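Local coordinates for magnesium-protoporphyrin O-methyltransferase (Synechocystis sp., PDB 4QDJ), which transfers a methyl group from S-adenosylmethionine to magnesium-protoporphyrin IX, forming its 13-monomethyl ester on the pathway to chlorophyll, at residues L64-A69 with A83-Y88; K127-I132 with A156-I161; L162-K167 with R223-V228. All coordinates share one frame; numbering follows the deposited sequence. Where two conformers were deposited one is given.

Contact 1: residues L64-A69 with A83-Y88; sequences LLVCDA and AGALVY
L64 opens a parallel ladder against L86: its carbonyl O takes the amide N of L86 at 2.8 Å, and from there the bonds alternate between the two strands. V66 N gives to L86 O in a nearly straight bond (172° at the hydrogen), Y88 N gives to V66 O, and D68 N to Y88 O, this last donor standing well above the carbonyl plane. The axes of the short strands 65-69 and 86-88 approach to 4.7 Å at an angle of 28°. They are the first and last elements of a beta-alpha-beta unit whose helix, 77-82, ends in a Schellman motif at G84, the positive phi of that glycine turning the chain into the second strand. This is the start of the Rossmann-like class I methyltransferase fold. On one face of the sheet the branched end of L65 meets that of L86, CD1 to CD1 at 3.7 Å, while the Y88 ring turns its edge to V66 O, with CD1 of the ring 3.8 Å from that oxygen. On the other face V66 sets CG2 against A85 CB at 4.2 Å. With CG1 anti to the backbone N (chi1 178°), V66 leaves CG2 as the branch that reaches A85, and L80 of the connecting helix packs on V66 and V87. D68 lies near the bound S-adenosylmethionine, its OD2 held by S77 OG.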
loop_
_atom_site.group_PDB
_atom_site.type_symbol
_atom_site.label_atom_id
_atom_site.label_comp_id
_atom_site.label_asym_id
_atom_site.label_seq_id
_atom_site.Cartn_x
_atom_site.Cartn_y
_atom_site.Cartn_z
ATOM N N LEU A 64 14.542 1.545 -10.432
ATOM C CA LEU A 64 14.365 0.616 -9.319
ATOM C C LEU A 64 13.088 -0.206 -9.473
ATOM O O LEU A 64 12.024 0.337 -9.769
ATOM C CB LEU A 64 14.333 1.377 -7.993
ATOM C CG LEU A 64 14.465 0.538 -6.722
ATOM C CD1 LEU A 64 15.876 -0.031 -6.614
ATOM C CD2 LEU A 64 14.114 1.361 -5.491
ATOM N N LEU A 65 13.191 -1.516 -9.270
ATOM C CA LEU A 65 12.016 -2.379 -9.341
ATOM C C LEU A 65 11.234 -2.336 -8.037
ATOM O O LEU A 65 11.726 -2.753 -6.987
ATOM C CB LEU A 65 12.401 -3.819 -9.686
ATOM C CG LEU A 65 12.338 -4.180 -11.173
ATOM C CD1 LEU A 65 13.441 -3.472 -11.945
ATOM C CD2 LEU A 65 12.413 -5.687 -11.369
ATOM N N VAL A 66 10.009 -1.827 -8.117
ATOM C CA VAL A 66 9.170 -1.627 -6.945
ATOM C C VAL A 66 7.827 -2.328 -7.104
ATOM O O VAL A 66 7.157 -2.184 -8.128
ATOM C CB VAL A 66 8.914 -0.124 -6.698
ATOM C CG1 VAL A 66 8.004 0.080 -5.493
ATOM C CG2 VAL A 66 10.230 0.617 -6.514
ATOM N N CYS A 67 7.444 -3.091 -6.086
ATOM C CA CYS A 67 6.118 -3.691 -6.024
ATOM C C CYS A 67 5.245 -2.869 -5.087
ATOM O O CYS A 67 5.604 -2.652 -3.930
ATOM C CB CYS A 67 6.210 -5.135 -5.523
ATOM S SG CYS A 67 4.617 -5.924 -5.165
ATOM N N ASP A 68 4.109 -2.398 -5.598
ATOM C CA ASP A 68 3.129 -1.665 -4.800
ATOM C C ASP A 68 1.917 -2.569 -4.601
ATOM O O ASP A 68 1.033 -2.639 -5.457
ATOM C CB ASP A 68 2.734 -0.368 -5.517
ATOM C CG ASP A 68 1.859 0.545 -4.669
ATOM O OD1 ASP A 68 1.614 0.237 -3.484
ATOM O OD2 ASP A 68 1.427 1.594 -5.199
ATOM N N ALA A 69 1.895 -3.276 -3.472
ATOM C CA ALA A 69 0.869 -4.277 -3.193
ATOM C C ALA A 69 -0.338 -3.667 -2.486
ATOM O O ALA A 69 -0.209 -3.099 -1.403
ATOM C CB ALA A 69 1.456 -5.403 -2.359
ATOM N N ALA A 83 8.936 9.572 -10.813
ATOM C CA ALA A 83 10.314 9.746 -10.361
ATOM C C ALA A 83 11.273 8.749 -11.014
ATOM O O ALA A 83 12.471 8.746 -10.721
ATOM C CB ALA A 83 10.392 9.649 -8.842
ATOM N N GLY A 84 10.745 7.900 -11.891
ATOM C CA GLY A 84 11.578 6.994 -12.662
ATOM C C GLY A 84 11.591 5.532 -12.242
ATOM O O GLY A 84 12.264 4.717 -12.873
ATOM N N ALA A 85 10.862 5.187 -11.187
ATOM C CA ALA A 85 10.831 3.798 -10.729
ATOM C C ALA A 85 10.108 2.901 -11.723
ATOM O O ALA A 85 9.241 3.357 -12.469
ATOM C CB ALA A 85 10.174 3.698 -9.361
ATOM N N LEU A 86 10.484 1.626 -11.739
ATOM C CA LEU A 86 9.755 0.621 -12.495
ATOM C C LEU A 86 8.753 -0.007 -11.545
ATOM O O LEU A 86 9.103 -0.871 -10.742
ATOM C CB LEU A 86 10.707 -0.434 -13.055
ATOM C CG LEU A 86 11.806 0.128 -13.956
ATOM C CD1 LEU A 86 12.637 -0.995 -14.557
ATOM C CD2 LEU A 86 11.202 1.007 -15.044
ATOM N N VAL A 87 7.509 0.452 -11.632
ATOM C CA VAL A 87 6.500 0.140 -10.631
ATOM C C VAL A 87 5.526 -0.934 -11.095
ATOM O O VAL A 87 4.963 -0.859 -12.189
ATOM C CB VAL A 87 5.699 1.401 -10.242
ATOM C CG1 VAL A 87 4.659 1.069 -9.180
ATOM C CG2 VAL A 87 6.640 2.492 -9.754
ATOM N N TYR A 88 5.336 -1.934 -10.243
ATOM C CA TYR A 88 4.382 -3.000 -10.493
ATOM C C TYR A 88 3.327 -2.937 -9.402
ATOM O O TYR A 88 3.549 -3.390 -8.282
ATOM C CB TYR A 88 5.093 -4.358 -10.506
ATOM C CG TYR A 88 6.100 -4.483 -11.630
ATOM C CD1 TYR A 88 7.318 -3.814 -11.577
ATOM C CD2 TYR A 88 5.827 -5.253 -12.750
ATOM C CE1 TYR A 88 8.232 -3.912 -12.609
ATOM C CE2 TYR A 88 6.734 -5.353 -13.787
ATOM C CZ TYR A 88 7.935 -4.686 -13.709
ATOM O OH TYR A 88 8.841 -4.789 -14.740
#

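Contact 2: residues K127-I132 with A156-I161; sequences KYDTVI and ADRRLI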
loop_
_atom_site.group_PDB
_atom_site.type_symbol
_atom_site.label_atom_id
_atom_site.label_comp_id
_atom_site.label_asym_id
_atom_site.label_seq_id
_atom_site.Cartn_x
_atom_site.Cartn_y
_atom_site.Cartn_z
ATOM N N LYS A 127 10.390 -11.295 -8.033
ATOM C CA LYS A 127 11.278 -10.664 -7.063
ATOM C C LYS A 127 11.463 -9.180 -7.366
ATOM O O LYS A 127 11.571 -8.779 -8.527
ATOM C CB LYS A 127 12.638 -11.367 -7.047
ATOM C CG LYS A 127 12.590 -12.832 -6.630
ATOM C CD LYS A 127 12.202 -12.989 -5.168
ATOM C CE LYS A 127 12.264 -14.446 -4.731
ATOM N NZ LYS A 127 11.314 -15.300 -5.494
ATOM N N TYR A 128 11.503 -8.372 -6.311
ATOM C CA TYR A 128 11.641 -6.926 -6.432
ATOM C C TYR A 128 12.717 -6.436 -5.481
ATOM O O TYR A 128 12.981 -7.070 -4.462
ATOM C CB TYR A 128 10.323 -6.244 -6.062
ATOM C CG TYR A 128 9.155 -6.647 -6.923
ATOM C CD1 TYR A 128 8.388 -7.764 -6.613
ATOM C CD2 TYR A 128 8.812 -5.907 -8.046
ATOM C CE1 TYR A 128 7.318 -8.134 -7.405
ATOM C CE2 TYR A 128 7.748 -6.268 -8.840
ATOM C CZ TYR A 128 7.002 -7.379 -8.516
ATOM O OH TYR A 128 5.940 -7.733 -9.314
ATOM N N ASP A 129 13.333 -5.302 -5.798
ATOM C CA ASP A 129 14.234 -4.670 -4.843
ATOM C C ASP A 129 13.433 -4.227 -3.628
ATOM O O ASP A 129 13.785 -4.531 -2.488
ATOM C CB ASP A 129 14.938 -3.459 -5.452
ATOM C CG ASP A 129 15.788 -2.712 -4.437
ATOM O OD1 ASP A 129 15.249 -1.836 -3.725
ATOM O OD2 ASP A 129 16.998 -3.005 -4.343
ATOM N N THR A 130 12.345 -3.509 -3.891
ATOM C CA THR A 130 11.534 -2.917 -2.838
ATOM C C THR A 130 10.069 -3.308 -2.988
ATOM O O THR A 130 9.495 -3.207 -4.072
ATOM C CB THR A 130 11.667 -1.378 -2.854
ATOM O OG1 THR A 130 13.004 -1.013 -2.488
ATOM C CG2 THR A 130 10.691 -0.732 -1.884
ATOM N N VAL A 131 9.479 -3.774 -1.894
ATOM C CA VAL A 131 8.058 -4.086 -1.857
ATOM C C VAL A 131 7.390 -3.142 -0.866
ATOM O O VAL A 131 7.894 -2.935 0.238
ATOM C CB VAL A 131 7.813 -5.553 -1.450
ATOM C CG1 VAL A 131 6.323 -5.849 -1.365
ATOM C CG2 VAL A 131 8.487 -6.491 -2.441
ATOM N N ILE A 132 6.272 -2.550 -1.272
ATOM C CA ILE A 132 5.582 -1.572 -0.439
ATOM C C ILE A 132 4.115 -1.944 -0.261
ATOM O O ILE A 132 3.437 -2.307 -1.219
ATOM C CB ILE A 132 5.675 -0.153 -1.042
ATOM C CG1 ILE A 132 7.128 0.201 -1.368
ATOM C CG2 ILE A 132 5.068 0.876 -0.092
ATOM C CD1 ILE A 132 7.287 1.545 -2.047
ATOM N N ALA A 156 10.633 -9.588 -1.611
ATOM C CA ALA A 156 11.553 -8.466 -1.452
ATOM C C ALA A 156 13.009 -8.902 -1.350
ATOM O O ALA A 156 13.419 -9.501 -0.356
ATOM C CB ALA A 156 11.166 -7.637 -0.234
ATOM N N ASP A 157 13.791 -8.584 -2.378
ATOM C CA ASP A 157 15.220 -8.869 -2.365
ATOM C C ASP A 157 15.938 -8.063 -1.288
ATOM O O ASP A 157 16.889 -8.546 -0.673
ATOM C CB ASP A 157 15.849 -8.567 -3.726
ATOM C CG ASP A 157 15.487 -9.592 -4.781
ATOM O OD1 ASP A 157 15.109 -10.724 -4.412
ATOM O OD2 ASP A 157 15.591 -9.266 -5.983
ATOM N N ARG A 158 15.486 -6.833 -1.062
ATOM C CA ARG A 158 16.206 -5.935 -0.165
ATOM C C ARG A 158 15.337 -5.212 0.863
ATOM O O ARG A 158 15.714 -5.103 2.029
ATOM C CB ARG A 158 17.004 -4.906 -0.972
ATOM C CG ARG A 158 17.979 -4.095 -0.135
ATOM C CD ARG A 158 18.761 -3.117 -0.993
ATOM N NE ARG A 158 17.882 -2.147 -1.637
ATOM C CZ ARG A 158 17.533 -0.983 -1.098
ATOM N NH1 ARG A 158 17.993 -0.639 0.098
ATOM N NH2 ARG A 158 16.726 -0.163 -1.755
ATOM N N ARG A 159 14.179 -4.718 0.440
ATOM C CA ARG A 159 13.430 -3.795 1.284
ATOM C C ARG A 159 11.917 -4.004 1.263
ATOM O O ARG A 159 11.321 -4.229 0.210
ATOM C CB ARG A 159 13.774 -2.351 0.902
ATOM C CG ARG A 159 12.955 -1.299 1.627
ATOM C CD ARG A 159 13.499 0.096 1.380
ATOM N NE ARG A 159 13.601 0.407 -0.042
ATOM C CZ ARG A 159 14.042 1.565 -0.523
ATOM N NH1 ARG A 159 14.422 2.528 0.307
ATOM N NH2 ARG A 159 14.107 1.760 -1.834
ATOM N N LEU A 160 11.313 -3.927 2.445
ATOM C CA LEU A 160 9.867 -3.988 2.595
ATOM C C LEU A 160 9.401 -2.781 3.404
ATOM O O LEU A 160 9.884 -2.543 4.509
ATOM C CB LEU A 160 9.462 -5.287 3.299
ATOM C CG LEU A 160 7.977 -5.515 3.598
ATOM C CD1 LEU A 160 7.139 -5.418 2.329
ATOM C CD2 LEU A 160 7.779 -6.866 4.273
ATOM N N ILE A 161 8.478 -2.006 2.842
ATOM C CA ILE A 161 7.922 -0.856 3.543
ATOM C C ILE A 161 6.445 -1.102 3.825
ATOM O O ILE A 161 5.692 -1.454 2.921
ATOM C CB ILE A 161 8.093 0.436 2.723
ATOM C CG1 ILE A 161 9.579 0.779 2.591
ATOM C CG2 ILE A 161 7.337 1.590 3.367
ATOM C CD1 ILE A 161 9.867 1.855 1.568
#
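V131 is the knob around which this parallel pair closes, its two methyls filling different hollows. CG2 presses on A156 CB at 3.7 Å, while CG1 packs on L160 CD1 at 3.8 Å; that same L160 CD1 also reaches V131 O at 3.3 Å. L152 and L155 of helix 142-155 pack against V131 as well, this helix being the connection in the beta-alpha-beta crossover from strand 130-133 to strand 159-164. On the opposite face I132 and I161 lie side by side and point the same way, I132 CG2 4.2 Å from I161 CB, with L55 of helix 35-58 resting on both. The D157 carboxylate crosses K127 CB at about a right angle. Between Y128-A156 and T130-R159 the register slips by one residue, a beta bulge whose extra residue lies in 156-161; D129 O receives both R158 N and R159 N, and R158 lies alongside D129. It grips the carboxylate side-on, R158 NE to D129 OD2 and R158 NH2 to D129 OD1, both 3.0 Å, although the two planes are turned 40° apart. R159, bent at chi3 (55°), curls back so that NE and NH2 both meet T130 OG1 in the guanidinium plane, and NH2 of R158 stands over one face of that guanidinium, offset toward the rim. D129 thus pairs with R158, and D58 and E226 with R159, carboxylates that probably offset the closeness of R211 to R159; the T130 hydroxyl, accepting two bonds and giving one to D129 OD1, should be held fixed in its rotation.

Contact 3: residues L162-K167 with R223-V228; sequences LSFAPK and RILEAV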
loop_
_atom_site.group_PDB
_atom_site.type_symbol
_atom_site.label_atom_id
_atom_site.label_comp_id
_atom_site.label_asym_id
_atom_site.label_seq_id
_atom_site.Cartn_x
_atom_site.Cartn_y
_atom_site.Cartn_z
ATOM N N LEU A 162 6.047 -0.933 5.083
ATOM C CA LEU A 162 4.671 -1.183 5.502
ATOM C C LEU A 162 4.121 0.000 6.280
ATOM O O LEU A 162 4.867 0.715 6.944
ATOM C CB LEU A 162 4.600 -2.408 6.417
ATOM C CG LEU A 162 5.180 -3.745 5.967
ATOM C CD1 LEU A 162 5.112 -4.743 7.113
ATOM C CD2 LEU A 162 4.439 -4.269 4.748
ATOM N N SER A 163 2.809 0.196 6.213
ATOM C CA SER A 163 2.147 1.099 7.143
ATOM C C SER A 163 0.934 0.417 7.764
ATOM O O SER A 163 0.305 -0.444 7.146
ATOM C CB SER A 163 1.766 2.427 6.481
ATOM O OG SER A 163 0.703 2.266 5.564
ATOM N N PHE A 164 0.623 0.796 8.997
ATOM C CA PHE A 164 -0.475 0.188 9.731
ATOM C C PHE A 164 -0.958 1.147 10.807
ATOM O O PHE A 164 -0.248 2.082 11.177
ATOM C CB PHE A 164 -0.034 -1.140 10.360
ATOM C CG PHE A 164 1.094 -1.004 11.348
ATOM C CD1 PHE A 164 2.412 -0.946 10.917
ATOM C CD2 PHE A 164 0.840 -0.945 12.710
ATOM C CE1 PHE A 164 3.451 -0.820 11.823
ATOM C CE2 PHE A 164 1.875 -0.821 13.621
ATOM C CZ PHE A 164 3.182 -0.758 13.176
ATOM N N ALA A 165 -2.171 0.920 11.297
ATOM C CA ALA A 165 -2.686 1.680 12.425
ATOM C C ALA A 165 -2.206 1.012 13.703
ATOM O O ALA A 165 -2.546 -0.140 13.965
ATOM C CB ALA A 165 -4.200 1.725 12.386
ATOM N N PRO A 166 -1.402 1.727 14.501
ATOM C CA PRO A 166 -0.835 1.128 15.713
ATOM C C PRO A 166 -1.882 0.897 16.800
ATOM O O PRO A 166 -2.810 1.693 16.953
ATOM C CB PRO A 166 0.198 2.166 16.165
ATOM C CG PRO A 166 -0.297 3.452 15.614
ATOM C CD PRO A 166 -0.955 3.118 14.305
ATOM N N LYS A 167 -1.728 -0.195 17.539
ATOM C CA LYS A 167 -2.667 -0.544 18.598
ATOM C C LYS A 167 -2.343 0.200 19.886
ATOM O O LYS A 167 -2.218 -0.408 20.948
ATOM C CB LYS A 167 -2.656 -2.054 18.845
ATOM N N ARG A 223 1.394 4.367 11.089
ATOM C CA ARG A 223 2.781 4.128 11.463
ATOM C C ARG A 223 3.492 3.490 10.277
ATOM O O ARG A 223 3.021 2.496 9.734
ATOM C CB ARG A 223 2.831 3.196 12.675
ATOM C CG ARG A 223 4.224 2.787 13.110
ATOM C CD ARG A 223 5.021 3.962 13.651
ATOM N NE ARG A 223 6.182 3.501 14.407
ATOM C CZ ARG A 223 7.362 4.113 14.427
ATOM N NH1 ARG A 223 7.551 5.222 13.724
ATOM N NH2 ARG A 223 8.356 3.611 15.149
ATOM N N ILE A 224 4.621 4.063 9.874
ATOM C CA ILE A 224 5.342 3.586 8.697
ATOM C C ILE A 224 6.678 2.970 9.097
ATOM O O ILE A 224 7.458 3.589 9.814
ATOM C CB ILE A 224 5.603 4.737 7.703
ATOM C CG1 ILE A 224 4.356 5.612 7.556
ATOM C CG2 ILE A 224 6.047 4.190 6.351
ATOM C CD1 ILE A 224 4.605 6.910 6.816
ATOM N N LEU A 225 6.934 1.749 8.635
ATOM C CA LEU A 225 8.204 1.081 8.904
ATOM C C LEU A 225 8.919 0.726 7.610
ATOM O O LEU A 225 8.326 0.133 6.709
ATOM C CB LEU A 225 7.984 -0.200 9.713
ATOM C CG LEU A 225 7.297 -0.076 11.073
ATOM C CD1 LEU A 225 7.152 -1.447 11.716
ATOM C CD2 LEU A 225 8.067 0.868 11.983
ATOM N N GLU A 226 10.192 1.094 7.526
ATOM C CA GLU A 226 11.054 0.625 6.451
ATOM C C GLU A 226 11.877 -0.531 6.989
ATOM O O GLU A 226 12.619 -0.374 7.959
ATOM C CB GLU A 226 11.984 1.738 5.965
ATOM C CG GLU A 226 12.958 1.293 4.884
ATOM C CD GLU A 226 13.987 2.354 4.546
ATOM O OE1 GLU A 226 14.504 3.003 5.478
ATOM O OE2 GLU A 226 14.278 2.545 3.347
ATOM N N ALA A 227 11.727 -1.698 6.372
ATOM C CA ALA A 227 12.465 -2.881 6.785
ATOM C C ALA A 227 13.457 -3.273 5.699
ATOM O O ALA A 227 13.129 -3.273 4.512
ATOM C CB ALA A 227 11.511 -4.027 7.080
ATOM N N VAL A 228 14.675 -3.599 6.110
ATOM C CA VAL A 228 15.724 -3.973 5.169
ATOM C C VAL A 228 16.278 -5.356 5.500
ATOM O O VAL A 228 16.511 -5.679 6.667
ATOM C CB VAL A 228 16.860 -2.924 5.151
ATOM C CG1 VAL A 228 18.041 -3.413 4.327
ATOM C CG2 VAL A 228 16.341 -1.596 4.613
#
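R223 and F164 pair as antiparallel neighbours, N of each bonded to O of the other, and their side chains run the same way from the sheet. The arginine's CB lies over one face of the F164 ring, 4.2 Å from the centroid, in a CH-pi contact. P166 CD comes within 4.1 Å of R223 CB. Next comes CG, lying anti to the backbone N (chi1 176°), which meets F164 CZ at 3.7 Å. A bend at chi2 then turns the rest of the chain off the ring, and L225 CD2 lies over one face of the guanidinium, offset toward the rim. Further out, NE forms a salt bridge with E195, and at the tip NH1 bonds to G213 O on the adjoining strand. F164 itself takes the crowded position between its backbone N and carbonyl carbon (chi1 61°), presenting its edge to L225, whose CD1 is 3.8 Å from F164 CE1. I198 of helix 195-204 packs on both. On the opposite face from F164, S163 OG hydrogen-bonds to D135, near the S-adenosylmethionine. Such a reversed neighbour marks the strand 7 side of the class I methyltransferase order 3-2-1-4-5-7-6, with 221-229 inserted antiparallel between 159-164 and 207-216.

Overall arrangement
The three contacts follow one another along the chain and lie across a single seven-stranded sheet. Contacts 1 and 2 have centres 10 Å apart and meet directly, since strands 65-69 and 130-133 are neighbours joined by backbone bonds between C67 and both T130 and I132. Contacts 2 and 3, 14 Å apart, share strand 159-164; L160 O receives A227 N, and R159 reaches E226. Contacts 1 and 3 do not touch, their centres being 19 Å apart. Two parallel crossover units therefore supply the middle of the sheet, and an antiparallel strand extends it. The side chains of D68, I132 and S163 come within about 5 to 7 Å of the bound S-adenosylmethionine, so each contact has a residue near the cofactor.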